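Local coordinates for protein 6-aminohexanoate-cyclic-dimer hydrolase (Arthrobacter sp., PDB 3A2Q) that hydrolyses the cyclic dimer of 6-aminohexanoate, a by-product of nylon-6 manufacture, opening one amide bond to give the linear dimer, at residues V260-H265 against V295-P300; W381-L386 against I453-G458; T264-G269 against G304-L309; G371-W376 against N429-P434. The protein carries 1 engineered substitution. All blocks are in the same frame, centred on the assembly; numbering follows the deposited sequence.

Overall arrangement
Contacts 1 and 2 lie side by side in one mixed sheet, their centres about 10 Å apart: strand 259-262 of contact 1 neighbours strand 383-387 of contact 2, with Gly261 O 2.8 Å from Ile385 N. Contact 3 continues from the end of contact 1, sharing Thr264 and His265, and the Tyr299 ring of contact 1 packs on its Pro267. Contact 4, about 9 Å from contact 2 between centres, lays helix 356-378 against the helix that leads into strand 435-442; Trp376 stacks on Trp381. All four lie away from the annotated sites. Arg306 of contact 3 has its side chain about 12 Å from a bound 6-aminohexanoic acid.

Contact 1: residues V260-H265 against V295-P300; sequences VGVLTH and VNDAYP
Tyr299 turns its CG between the backbone N and the carbonyl carbon (chi1 62°), and Leu263 extends its CG opposite the backbone N; with these torsions the leucine branch CD1 sits over one face of the phenol ring. CD1 is 4.0 Å from the ring centroid and 24° off its normal, a CH-pi contact displaced toward the rim. His265 approaches the same tyrosine differently: its CE1 is 3.5 Å from Tyr299 CE2, and the two rings, inclined at 72°, meet obliquely. Upstream of these side chains the backbones run parallel. Asn296 N donates to Val260 O at 2.8 Å, and Val262 N donates to Asn296 O at the same length. Strands 259-262 and 294-297, joined through helix 275-290, form a beta-alpha-beta unit, and 294-297 is the outermost strand at this end of the sheet within the chain. The pairing frays at its C-terminal end, where Ala298 N reaches Val262 O only through a weak bond of 3.4 Å. On the face carrying the valines, Val260 CB meets Val295 CG2 at 4.1 Å, and Ala285 of the connecting helix packs against Val262 and Val295. Asp297 lies alongside Val262, while its OD1 forms a salt bridge with Arg282 of that helix.

Contact 2: residues W381-L386 against I453-G458; sequences WDLLIL and IVAAYG
Leu384 and Val454 are joined by two backbone hydrogen bonds: Leu384 N donates to Val454 O at 3.1 Å, and Val454 N returns a bond of 3.0 Å to Leu384 O. Each has an N-H...O angle of 156°, and the reciprocal bonds define an antiparallel hydrogen-bonded pair. The same two oxygens also receive CA-H contacts, from Leu383 CA to Val454 O and from Ile453 CA to Leu384 O, both at 3.3 Å. Strand axes inclined at 162° agree with this register, in which Ile385 and Ile453 form the adjoining non-hydrogen-bonded pair. The pairing marks a change of direction in the amidase sheet: strand 383-387 runs parallel to 259-262 on one flank but antiparallel to 448-455 on the other. Apolar contacts occupy both faces. On the face of Leu383, Ile385, Ile453 and Ala455, the Leu383 side chain, with CG opposite the carbonyl carbon (chi1 -59°), brings its branch CD2 to 3.6 Å from Ala455 CB. Ile385 and Ile453 run side by side there, and helix 460-473 covers this face through Leu463 and Val466. On the other face Leu386 CD2 touches Val454 CG2 at 4.0 Å, with Phe428 packing on Leu384 and Val454. Water-mediated bonding takes over where the strands part: one water donates to Asp382 O at 2.7 Å and accepts from Ala456 N at 2.9 Å. The Asp382 carboxylate turns elsewhere, with OD2 accepting from Arg259 N.

Contact 3: residues T264-G269 against G304-L309; sequences THNPVG and GDRSFL
Val268 presses its isopropyl group against the guanidinium of Arg306, in a contact between the type I beta turn Asn266-Gly269 and the approach to helix 308-331. The branch CG2 comes within 3.4 Å of Arg306 NH2, while CG1 lies over one face of the flat group. The two side chains cross at about a right angle; a bend of the arginine chain at chi3 (-59°) takes part in bringing the guanidinium there. Beside this packing of methyls on the guanidinium, Gly304 CA approaches Pro267 O at 3.5 Å, a CA-H...O contact between the backbones. Asn266 OD1 lies near the guanidinium plane, 4.1 Å from NH2, and a water bridges the gap: it accepts from Arg306 NH2 at 2.8 Å, at the edge of the guanidinium, and donates to Asn266 OD1 at the same distance. The next shell fixes both partners. Arg306 NH1 makes a salt bridge with Asp270, and Asn266 ND2 donates to Phe271 O and Asp270 OD1, so the residues just after the turn hold both groups. On the helix side, Asp305 forms an Asx turn, its OD1 accepting from both the backbone N and the hydroxyl of Ser307. The turn side has an Asx turn too: Val268 N donates to Asn266 OD1 at 3.0 Å, from 60° out of the amide's carbonyl plane.

Contact 4: residues G371-W376 against N429-P434; sequences GKVERW and NVSGQP
Val373 and Gln433 meet in the closely packed part of this contact, where the valine branch CG1 lies 3.3 Å from the amide oxygen OE1. The same methyl is 4.1 Å from Ser431 CB, so one branch of Val373 touches both residues flanking Gly432. Gln433 is held from its own side of the contact: Ser431 OG donates to Gln433 OE1 at 2.6 Å, tilted 16° from the carbonyl plane, and a weak bond runs back from Gln433 N to Ser431 OG. That hydroxyl lies between the backbone N and the carbonyl carbon (chi1 71°), turned toward the chain that follows. Ser431 is the last residue of helix 427-431, and Gly432, with positive phi, redirects the chain toward strand 435-442, while Val373 comes from the long helix 356-378. The buried interface therefore joins the side of a helix to a helix end and the short link that precedes strand 435-442. Glu374 makes the looser side. It slides past Gln433 in the opposite direction, with its CG 4.1 Å from Gln433 CD and the carboxylate and amide planes 49° apart. Here waters replace direct bonds: one donates to Glu374 OE2 and to Ser431 O, the latter at 2.7 Å, and a second donates to Glu374 OE1 while accepting weakly from Gln433 NE2. Without a direct hydrogen bond between the segments, their polar coupling passes through these two waters, and the Ser431 hydroxyl restrains the rotation of the amide that Val373 packs against.

Contact 1: residues V260-H265 against V295-P300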
loop_
_atom_site.group_PDB
_atom_site.type_symbol
_atom_site.label_atom_id
_atom_site.label_comp_id
_atom_site.label_asym_id
_atom_site.label_seq_id
_atom_site.Cartn_x
_atom_site.Cartn_y
_atom_site.Cartn_z
ATOM N N VAL A 260 -4.250 -23.643 -7.343
ATOM C CA VAL A 260 -4.326 -22.242 -7.730
ATOM C C VAL A 260 -5.531 -21.942 -8.601
ATOM O O VAL A 260 -5.803 -22.656 -9.562
ATOM C CB VAL A 260 -3.058 -21.822 -8.507
ATOM C CG1 VAL A 260 -3.131 -20.339 -8.872
ATOM C CG2 VAL A 260 -1.821 -22.116 -7.681
ATOM N N GLY A 261 -6.248 -20.879 -8.254
ATOM C CA GLY A 261 -7.396 -20.469 -9.039
ATOM C C GLY A 261 -7.032 -19.139 -9.679
ATOM O O GLY A 261 -6.415 -18.293 -9.034
ATOM N N VAL A 262 -7.386 -18.950 -10.944
ATOM C CA VAL A 262 -7.071 -17.702 -11.624
ATOM C C VAL A 262 -8.353 -17.021 -12.080
ATOM O O VAL A 262 -9.289 -17.671 -12.550
ATOM C CB VAL A 262 -6.126 -17.937 -12.837
ATOM C CG1 VAL A 262 -6.727 -18.948 -13.786
ATOM C CG2 VAL A 262 -5.866 -16.622 -13.561
ATOM N N LEU A 263 -8.395 -15.705 -11.906
ATOM C CA LEU A 263 -9.551 -14.906 -12.281
ATOM C C LEU A 263 -9.149 -13.918 -13.370
ATOM O O LEU A 263 -8.262 -13.083 -13.161
ATOM C CB LEU A 263 -10.066 -14.140 -11.059
ATOM C CG LEU A 263 -11.224 -13.158 -11.281
ATOM C CD1 LEU A 263 -12.454 -13.908 -11.781
ATOM C CD2 LEU A 263 -11.543 -12.432 -9.971
ATOM N N THR A 264 -9.793 -14.008 -14.531
ATOM C CA THR A 264 -9.473 -13.096 -15.622
ATOM C C THR A 264 -10.676 -12.376 -16.235
ATOM O O THR A 264 -10.703 -12.073 -17.429
ATOM C CB THR A 264 -8.662 -13.809 -16.725
ATOM O OG1 THR A 264 -9.348 -14.991 -17.149
ATOM C CG2 THR A 264 -7.281 -14.185 -16.195
ATOM N N HIS A 265 -11.681 -12.117 -15.405
ATOM C CA HIS A 265 -12.861 -11.365 -15.824
ATOM C C HIS A 265 -13.391 -10.717 -14.551
ATOM O O HIS A 265 -12.945 -11.058 -13.454
ATOM C CB HIS A 265 -13.929 -12.273 -16.468
ATOM C CG HIS A 265 -14.683 -13.132 -15.498
ATOM N ND1 HIS A 265 -14.136 -14.247 -14.902
ATOM C CD2 HIS A 265 -15.950 -13.038 -15.029
ATOM C CE1 HIS A 265 -15.033 -14.804 -14.107
ATOM N NE2 HIS A 265 -16.143 -14.088 -14.167
ATOM N N VAL A 295 -3.070 -25.320 -11.601
ATOM C CA VAL A 295 -3.746 -24.079 -11.964
ATOM C C VAL A 295 -5.070 -24.297 -12.694
ATOM O O VAL A 295 -5.139 -25.044 -13.667
ATOM C CB VAL A 295 -2.815 -23.208 -12.826
ATOM C CG1 VAL A 295 -3.452 -21.846 -13.078
ATOM C CG2 VAL A 295 -1.477 -23.055 -12.130
ATOM N N ASN A 296 -6.111 -23.618 -12.225
ATOM C CA ASN A 296 -7.447 -23.753 -12.796
ATOM C C ASN A 296 -8.183 -22.420 -12.824
ATOM O O ASN A 296 -7.874 -21.520 -12.049
ATOM C CB ASN A 296 -8.269 -24.724 -11.946
ATOM C CG ASN A 296 -7.619 -26.079 -11.815
ATOM O OD1 ASN A 296 -7.652 -26.884 -12.740
ATOM N ND2 ASN A 296 -7.009 -26.337 -10.659
ATOM N N ASP A 297 -9.159 -22.297 -13.718
ATOM C CA ASP A 297 -9.952 -21.078 -13.772
ATOM C C ASP A 297 -11.005 -21.231 -12.678
ATOM O O ASP A 297 -11.989 -21.957 -12.835
ATOM C CB ASP A 297 -10.621 -20.904 -15.137
ATOM C CG ASP A 297 -9.643 -20.486 -16.216
ATOM O OD1 ASP A 297 -8.487 -20.169 -15.875
ATOM O OD2 ASP A 297 -10.028 -20.465 -17.403
ATOM N N ALA A 298 -10.774 -20.561 -11.556
ATOM C CA ALA A 298 -11.688 -20.638 -10.431
ATOM C C ALA A 298 -11.460 -19.453 -9.512
ATOM O O ALA A 298 -10.385 -18.860 -9.501
ATOM C CB ALA A 298 -11.467 -21.936 -9.671
ATOM N N TYR A 299 -12.474 -19.123 -8.728
ATOM C CA TYR A 299 -12.378 -17.995 -7.822
ATOM C C TYR A 299 -13.497 -18.050 -6.793
ATOM O O TYR A 299 -14.510 -18.718 -6.998
ATOM C CB TYR A 299 -12.471 -16.702 -8.633
ATOM C CG TYR A 299 -13.790 -16.543 -9.361
ATOM C CD1 TYR A 299 -14.868 -15.888 -8.763
ATOM C CD2 TYR A 299 -13.957 -17.042 -10.654
ATOM C CE1 TYR A 299 -16.078 -15.727 -9.437
ATOM C CE2 TYR A 299 -15.161 -16.889 -11.334
ATOM C CZ TYR A 299 -16.214 -16.230 -10.723
ATOM O OH TYR A 299 -17.398 -16.063 -11.407
ATOM N N PRO A 300 -13.319 -17.357 -5.659
ATOM C CA PRO A 300 -14.348 -17.346 -4.609
ATOM C C PRO A 300 -15.625 -16.730 -5.167
ATOM O O PRO A 300 -15.599 -15.611 -5.676
ATOM C CB PRO A 300 -13.721 -16.478 -3.510
ATOM C CG PRO A 300 -12.235 -16.600 -3.754
ATOM C CD PRO A 300 -12.129 -16.584 -5.257
#

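Contact 2: residues W381-L386 against I453-G458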
loop_
_atom_site.group_PDB
_atom_site.type_symbol
_atom_site.label_atom_id
_atom_site.label_comp_id
_atom_site.label_asym_id
_atom_site.label_seq_id
_atom_site.Cartn_x
_atom_site.Cartn_y
_atom_site.Cartn_z
ATOM N N TRP A 381 -8.568 -24.585 -1.759
ATOM C CA TRP A 381 -7.741 -23.734 -2.607
ATOM C C TRP A 381 -6.663 -23.052 -1.778
ATOM O O TRP A 381 -6.900 -22.671 -0.631
ATOM C CB TRP A 381 -8.601 -22.688 -3.311
ATOM C CG TRP A 381 -9.626 -23.299 -4.195
ATOM C CD1 TRP A 381 -10.892 -23.662 -3.852
ATOM C CD2 TRP A 381 -9.466 -23.641 -5.575
ATOM N NE1 TRP A 381 -11.538 -24.208 -4.937
ATOM C CE2 TRP A 381 -10.685 -24.206 -6.008
ATOM C CE3 TRP A 381 -8.408 -23.524 -6.490
ATOM C CZ2 TRP A 381 -10.879 -24.655 -7.319
ATOM C CZ3 TRP A 381 -8.601 -23.972 -7.796
ATOM C CH2 TRP A 381 -9.828 -24.529 -8.196
ATOM N N ASP A 382 -5.477 -22.907 -2.367
ATOM C CA ASP A 382 -4.338 -22.288 -1.697
ATOM C C ASP A 382 -4.110 -20.832 -2.090
ATOM O O ASP A 382 -3.839 -19.987 -1.236
ATOM C CB ASP A 382 -3.055 -23.057 -2.013
ATOM C CG ASP A 382 -3.065 -24.461 -1.460
ATOM O OD1 ASP A 382 -3.103 -24.602 -0.220
ATOM O OD2 ASP A 382 -3.034 -25.416 -2.269
ATOM N N LEU A 383 -4.216 -20.551 -3.385
ATOM C CA LEU A 383 -3.961 -19.203 -3.895
ATOM C C LEU A 383 -4.906 -18.762 -4.996
ATOM O O LEU A 383 -5.390 -19.577 -5.788
ATOM C CB LEU A 383 -2.545 -19.118 -4.465
ATOM C CG LEU A 383 -1.312 -19.405 -3.609
ATOM C CD1 LEU A 383 -0.087 -19.491 -4.512
ATOM C CD2 LEU A 383 -1.132 -18.317 -2.582
ATOM N N LEU A 384 -5.141 -17.454 -5.047
ATOM C CA LEU A 384 -5.969 -16.855 -6.084
ATOM C C LEU A 384 -5.032 -15.909 -6.824
ATOM O O LEU A 384 -4.285 -15.161 -6.195
ATOM C CB LEU A 384 -7.127 -16.043 -5.483
ATOM C CG LEU A 384 -7.976 -15.297 -6.523
ATOM C CD1 LEU A 384 -8.806 -16.297 -7.318
ATOM C CD2 LEU A 384 -8.898 -14.290 -5.840
ATOM N N ILE A 385 -5.048 -15.979 -8.151
ATOM C CA ILE A 385 -4.236 -15.111 -8.991
ATOM C C ILE A 385 -5.222 -14.234 -9.755
ATOM O O ILE A 385 -6.162 -14.740 -10.370
ATOM C CB ILE A 385 -3.413 -15.903 -10.044
ATOM C CG1 ILE A 385 -2.697 -17.083 -9.390
ATOM C CG2 ILE A 385 -2.400 -14.977 -10.711
ATOM C CD1 ILE A 385 -1.757 -16.696 -8.284
ATOM N N LEU A 386 -5.021 -12.923 -9.704
ATOM C CA LEU A 386 -5.895 -12.007 -10.418
ATOM C C LEU A 386 -5.170 -10.685 -10.615
ATOM O O LEU A 386 -4.195 -10.399 -9.921
ATOM C CB LEU A 386 -7.193 -11.777 -9.635
ATOM C CG LEU A 386 -7.132 -10.963 -8.335
ATOM C CD1 LEU A 386 -8.551 -10.677 -7.866
ATOM C CD2 LEU A 386 -6.355 -11.713 -7.262
ATOM N N ILE A 453 -1.631 -11.800 -5.989
ATOM C CA ILE A 453 -1.690 -13.166 -5.482
ATOM C C ILE A 453 -2.242 -13.056 -4.062
ATOM O O ILE A 453 -1.782 -12.222 -3.283
ATOM C CB ILE A 453 -0.289 -13.817 -5.406
ATOM C CG1 ILE A 453 0.508 -13.520 -6.677
ATOM C CG2 ILE A 453 -0.433 -15.316 -5.212
ATOM C CD1 ILE A 453 -0.140 -13.999 -7.937
ATOM N N VAL A 454 -3.223 -13.892 -3.737
ATOM C CA VAL A 454 -3.848 -13.882 -2.416
ATOM C C VAL A 454 -3.773 -15.273 -1.782
ATOM O O VAL A 454 -4.187 -16.252 -2.396
ATOM C CB VAL A 454 -5.343 -13.502 -2.509
ATOM C CG1 VAL A 454 -5.919 -13.323 -1.108
ATOM C CG2 VAL A 454 -5.515 -12.229 -3.345
ATOM N N ALA A 455 -3.267 -15.344 -0.555
ATOM C CA ALA A 455 -3.156 -16.612 0.163
ATOM C C ALA A 455 -4.125 -16.634 1.342
ATOM O O ALA A 455 -4.768 -15.629 1.649
ATOM C CB ALA A 455 -1.727 -16.815 0.651
ATOM N N ALA A 456 -4.234 -17.781 2.006
ATOM C CA ALA A 456 -5.132 -17.898 3.149
ATOM C C ALA A 456 -4.669 -17.001 4.297
ATOM O O ALA A 456 -3.497 -16.638 4.380
ATOM C CB ALA A 456 -5.206 -19.356 3.612
ATOM N N TYR A 457 -5.605 -16.641 5.170
ATOM C CA TYR A 457 -5.326 -15.794 6.335
ATOM C C TYR A 457 -4.057 -16.261 7.053
ATOM O O TYR A 457 -3.954 -17.426 7.451
ATOM C CB TYR A 457 -6.505 -15.869 7.310
ATOM C CG TYR A 457 -6.570 -14.757 8.336
ATOM C CD1 TYR A 457 -7.219 -13.557 8.049
ATOM C CD2 TYR A 457 -5.994 -14.909 9.596
ATOM C CE1 TYR A 457 -7.295 -12.534 8.996
ATOM C CE2 TYR A 457 -6.061 -13.895 10.548
ATOM C CZ TYR A 457 -6.712 -12.710 10.241
ATOM O OH TYR A 457 -6.767 -11.698 11.174
ATOM N N GLY A 458 -3.097 -15.354 7.204
ATOM C CA GLY A 458 -1.858 -15.668 7.892
ATOM C C GLY A 458 -0.783 -16.432 7.134
ATOM O O GLY A 458 0.282 -16.696 7.690
HETATM O O HOH W 1 -2.783 -20.170 1.272
#

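Contact 3: residues T264-G269 against G304-L309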
loop_
_atom_site.group_PDB
_atom_site.type_symbol
_atom_site.label_atom_id
_atom_site.label_comp_id
_atom_site.label_asym_id
_atom_site.label_seq_id
_atom_site.Cartn_x
_atom_site.Cartn_y
_atom_site.Cartn_z
ATOM N N THR A 264 -9.793 -14.008 -14.531
ATOM C CA THR A 264 -9.473 -13.096 -15.622
ATOM C C THR A 264 -10.676 -12.376 -16.235
ATOM O O THR A 264 -10.703 -12.073 -17.429
ATOM C CB THR A 264 -8.662 -13.809 -16.725
ATOM O OG1 THR A 264 -9.348 -14.991 -17.149
ATOM C CG2 THR A 264 -7.281 -14.185 -16.195
ATOM N N HIS A 265 -11.681 -12.117 -15.405
ATOM C CA HIS A 265 -12.861 -11.365 -15.824
ATOM C C HIS A 265 -13.391 -10.717 -14.551
ATOM O O HIS A 265 -12.945 -11.058 -13.454
ATOM C CB HIS A 265 -13.929 -12.273 -16.468
ATOM C CG HIS A 265 -14.683 -13.132 -15.498
ATOM N ND1 HIS A 265 -14.136 -14.247 -14.902
ATOM C CD2 HIS A 265 -15.950 -13.038 -15.029
ATOM C CE1 HIS A 265 -15.033 -14.804 -14.107
ATOM N NE2 HIS A 265 -16.143 -14.088 -14.167
ATOM N N ASN A 266 -14.299 -9.757 -14.687
ATOM C CA ASN A 266 -14.879 -9.103 -13.517
ATOM C C ASN A 266 -16.122 -9.893 -13.125
ATOM O O ASN A 266 -17.159 -9.785 -13.773
ATOM C CB ASN A 266 -15.261 -7.662 -13.837
ATOM C CG ASN A 266 -16.065 -7.022 -12.726
ATOM O OD1 ASN A 266 -16.093 -7.523 -11.603
ATOM N ND2 ASN A 266 -16.714 -5.906 -13.029
ATOM N N PRO A 267 -16.034 -10.688 -12.047
ATOM C CA PRO A 267 -17.156 -11.507 -11.579
ATOM C C PRO A 267 -18.412 -10.755 -11.181
ATOM O O PRO A 267 -19.490 -11.343 -11.123
ATOM C CB PRO A 267 -16.557 -12.293 -10.415
ATOM C CG PRO A 267 -15.486 -11.404 -9.907
ATOM C CD PRO A 267 -14.873 -10.814 -11.146
ATOM N N VAL A 268 -18.274 -9.464 -10.898
ATOM C CA VAL A 268 -19.426 -8.660 -10.509
ATOM C C VAL A 268 -20.240 -8.323 -11.761
ATOM O O VAL A 268 -21.467 -8.198 -11.705
ATOM C CB VAL A 268 -18.976 -7.369 -9.770
ATOM C CG1 VAL A 268 -20.189 -6.551 -9.336
ATOM C CG2 VAL A 268 -18.161 -7.750 -8.534
ATOM N N GLY A 269 -19.549 -8.205 -12.892
ATOM C CA GLY A 269 -20.217 -7.922 -14.151
ATOM C C GLY A 269 -20.677 -6.494 -14.367
ATOM O O GLY A 269 -21.459 -6.232 -15.292
ATOM N N GLY A 304 -18.166 -12.265 -6.674
ATOM C CA GLY A 304 -19.178 -11.838 -7.625
ATOM C C GLY A 304 -20.150 -10.859 -6.996
ATOM O O GLY A 304 -21.066 -10.356 -7.648
ATOM N N ASP A 305 -19.936 -10.575 -5.716
ATOM C CA ASP A 305 -20.801 -9.672 -4.970
ATOM C C ASP A 305 -19.992 -8.541 -4.343
ATOM O O ASP A 305 -18.938 -8.770 -3.742
ATOM C CB ASP A 305 -21.545 -10.481 -3.893
ATOM C CG ASP A 305 -22.338 -9.612 -2.931
ATOM O OD1 ASP A 305 -23.082 -8.718 -3.386
ATOM O OD2 ASP A 305 -22.225 -9.840 -1.708
ATOM N N ARG A 306 -20.461 -7.311 -4.513
ATOM C CA ARG A 306 -19.766 -6.179 -3.918
ATOM C C ARG A 306 -20.758 -5.361 -3.098
ATOM O O ARG A 306 -20.556 -4.172 -2.862
ATOM C CB ARG A 306 -19.102 -5.303 -4.987
ATOM C CG ARG A 306 -17.841 -4.606 -4.474
ATOM C CD ARG A 306 -17.261 -3.618 -5.457
ATOM N NE ARG A 306 -16.905 -4.238 -6.732
ATOM C CZ ARG A 306 -17.520 -3.987 -7.883
ATOM N NH1 ARG A 306 -18.526 -3.124 -7.925
ATOM N NH2 ARG A 306 -17.125 -4.596 -8.995
ATOM N N SER A 307 -21.827 -6.017 -2.656
ATOM C CA SER A 307 -22.856 -5.365 -1.846
ATOM C C SER A 307 -22.257 -4.758 -0.584
ATOM O O SER A 307 -22.701 -3.716 -0.106
ATOM C CB SER A 307 -23.932 -6.377 -1.444
ATOM O OG SER A 307 -24.615 -6.866 -2.580
ATOM N N PHE A 308 -21.239 -5.424 -0.054
ATOM C CA PHE A 308 -20.566 -4.985 1.162
ATOM C C PHE A 308 -19.979 -3.582 1.065
ATOM O O PHE A 308 -19.830 -2.897 2.081
ATOM C CB PHE A 308 -19.438 -5.966 1.500
ATOM C CG PHE A 308 -18.257 -5.877 0.567
ATOM C CD1 PHE A 308 -17.256 -4.934 0.779
ATOM C CD2 PHE A 308 -18.159 -6.719 -0.535
ATOM C CE1 PHE A 308 -16.172 -4.828 -0.095
ATOM C CE2 PHE A 308 -17.080 -6.626 -1.414
ATOM C CZ PHE A 308 -16.084 -5.678 -1.194
ATOM N N LEU A 309 -19.634 -3.154 -0.148
ATOM C CA LEU A 309 -19.027 -1.842 -0.314
ATOM C C LEU A 309 -19.909 -0.715 0.210
ATOM O O LEU A 309 -19.403 0.317 0.657
ATOM C CB LEU A 309 -18.666 -1.591 -1.783
ATOM C CG LEU A 309 -17.594 -0.515 -2.008
ATOM C CD1 LEU A 309 -16.314 -0.890 -1.261
ATOM C CD2 LEU A 309 -17.309 -0.373 -3.490
HETATM O O HOH W 2 -15.011 -6.340 -9.299
#

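Contact 4: residues G371-W376 against N429-P434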
loop_
_atom_site.group_PDB
_atom_site.type_symbol
_atom_site.label_atom_id
_atom_site.label_comp_id
_atom_site.label_asym_id
_atom_site.label_seq_id
_atom_site.Cartn_x
_atom_site.Cartn_y
_atom_site.Cartn_z
ATOM N N GLY A 371 -16.157 -13.988 5.796
ATOM C CA GLY A 371 -16.368 -15.419 5.901
ATOM C C GLY A 371 -16.648 -16.065 4.557
ATOM O O GLY A 371 -16.087 -17.115 4.243
ATOM N N LYS A 372 -17.511 -15.444 3.758
ATOM C CA LYS A 372 -17.845 -15.999 2.451
ATOM C C LYS A 372 -16.593 -16.117 1.597
ATOM O O LYS A 372 -16.389 -17.122 0.915
ATOM C CB LYS A 372 -18.885 -15.131 1.731
ATOM C CG LYS A 372 -20.238 -15.045 2.434
ATOM C CD LYS A 372 -21.324 -14.489 1.511
ATOM C CE LYS A 372 -20.944 -13.131 0.930
ATOM N NZ LYS A 372 -21.905 -12.680 -0.120
ATOM N N VAL A 373 -15.747 -15.093 1.644
ATOM C CA VAL A 373 -14.518 -15.102 0.869
ATOM C C VAL A 373 -13.559 -16.199 1.329
ATOM O O VAL A 373 -13.093 -17.004 0.526
ATOM C CB VAL A 373 -13.774 -13.752 0.968
ATOM C CG1 VAL A 373 -12.419 -13.878 0.308
ATOM C CG2 VAL A 373 -14.588 -12.642 0.302
ATOM N N GLU A 374 -13.269 -16.226 2.625
ATOM C CA GLU A 374 -12.334 -17.211 3.176
ATOM C C GLU A 374 -12.730 -18.671 2.992
ATOM O O GLU A 374 -11.870 -19.545 2.957
ATOM C CB GLU A 374 -12.099 -16.948 4.663
ATOM C CG GLU A 374 -11.396 -15.641 4.965
ATOM C CD GLU A 374 -10.837 -15.613 6.374
ATOM O OE1 GLU A 374 -9.755 -16.201 6.593
ATOM O OE2 GLU A 374 -11.487 -15.021 7.265
ATOM N N ARG A 375 -14.026 -18.939 2.878
ATOM C CA ARG A 375 -14.496 -20.307 2.699
ATOM C C ARG A 375 -13.946 -20.978 1.443
ATOM O O ARG A 375 -13.931 -22.203 1.357
ATOM C CB ARG A 375 -16.024 -20.347 2.679
ATOM C CG ARG A 375 -16.647 -20.493 4.061
ATOM C CD ARG A 375 -18.138 -20.775 3.965
ATOM N NE ARG A 375 -18.953 -19.578 4.143
ATOM C CZ ARG A 375 -19.120 -18.956 5.307
ATOM N NH1 ARG A 375 -18.531 -19.418 6.403
ATOM N NH2 ARG A 375 -19.883 -17.875 5.378
ATOM N N TRP A 376 -13.496 -20.182 0.476
ATOM C CA TRP A 376 -12.931 -20.719 -0.766
ATOM C C TRP A 376 -11.608 -21.418 -0.460
ATOM O O TRP A 376 -11.303 -22.473 -1.026
ATOM C CB TRP A 376 -12.692 -19.587 -1.775
ATOM C CG TRP A 376 -12.292 -20.044 -3.156
ATOM C CD1 TRP A 376 -13.074 -20.703 -4.065
ATOM C CD2 TRP A 376 -11.026 -19.835 -3.794
ATOM N NE1 TRP A 376 -12.376 -20.910 -5.233
ATOM C CE2 TRP A 376 -11.116 -20.389 -5.093
ATOM C CE3 TRP A 376 -9.825 -19.233 -3.398
ATOM C CZ2 TRP A 376 -10.050 -20.358 -5.996
ATOM C CZ3 TRP A 376 -8.764 -19.200 -4.297
ATOM C CH2 TRP A 376 -8.885 -19.760 -5.583
ATOM N N ASN A 429 -9.240 -6.540 1.913
ATOM C CA ASN A 429 -9.068 -5.674 3.070
ATOM C C ASN A 429 -10.177 -6.144 4.001
ATOM O O ASN A 429 -10.021 -6.161 5.215
ATOM C CB ASN A 429 -9.326 -4.200 2.739
ATOM C CG ASN A 429 -8.217 -3.587 1.940
ATOM O OD1 ASN A 429 -8.259 -3.574 0.712
ATOM N ND2 ASN A 429 -7.199 -3.085 2.632
ATOM N N VAL A 430 -11.312 -6.526 3.418
ATOM C CA VAL A 430 -12.429 -7.000 4.230
ATOM C C VAL A 430 -12.152 -8.376 4.828
ATOM O O VAL A 430 -12.444 -8.606 5.994
ATOM C CB VAL A 430 -13.743 -7.046 3.426
ATOM C CG1 VAL A 430 -14.851 -7.666 4.271
ATOM C CG2 VAL A 430 -14.133 -5.635 3.011
ATOM N N SER A 431 -11.579 -9.290 4.044
ATOM C CA SER A 431 -11.290 -10.626 4.561
ATOM C C SER A 431 -10.038 -10.641 5.434
ATOM O O SER A 431 -9.891 -11.508 6.293
ATOM C CB SER A 431 -11.112 -11.630 3.415
ATOM O OG SER A 431 -9.899 -11.393 2.732
ATOM N N GLY A 432 -9.133 -9.692 5.203
ATOM C CA GLY A 432 -7.913 -9.626 5.991
ATOM C C GLY A 432 -6.808 -10.555 5.506
ATOM O O GLY A 432 -5.774 -10.681 6.160
ATOM N N GLN A 433 -7.015 -11.201 4.361
ATOM C CA GLN A 433 -6.014 -12.117 3.821
ATOM C C GLN A 433 -4.812 -11.404 3.233
ATOM O O GLN A 433 -4.928 -10.303 2.700
ATOM C CB GLN A 433 -6.635 -13.002 2.748
ATOM C CG GLN A 433 -7.681 -13.945 3.280
ATOM C CD GLN A 433 -8.578 -14.465 2.184
ATOM O OE1 GLN A 433 -9.338 -13.709 1.583
ATOM N NE2 GLN A 433 -8.495 -15.756 1.914
ATOM N N PRO A 434 -3.631 -12.033 3.320
ATOM C CA PRO A 434 -2.412 -11.426 2.784
ATOM C C PRO A 434 -2.511 -11.400 1.258
ATOM O O PRO A 434 -2.901 -12.388 0.629
ATOM C CB PRO A 434 -1.310 -12.351 3.300
ATOM C CG PRO A 434 -1.992 -13.689 3.329
ATOM C CD PRO A 434 -3.364 -13.372 3.879
HETATM O O HOH W 3 -11.348 -12.395 8.447
HETATM O O HOH W 4 -8.391 -17.458 4.633
#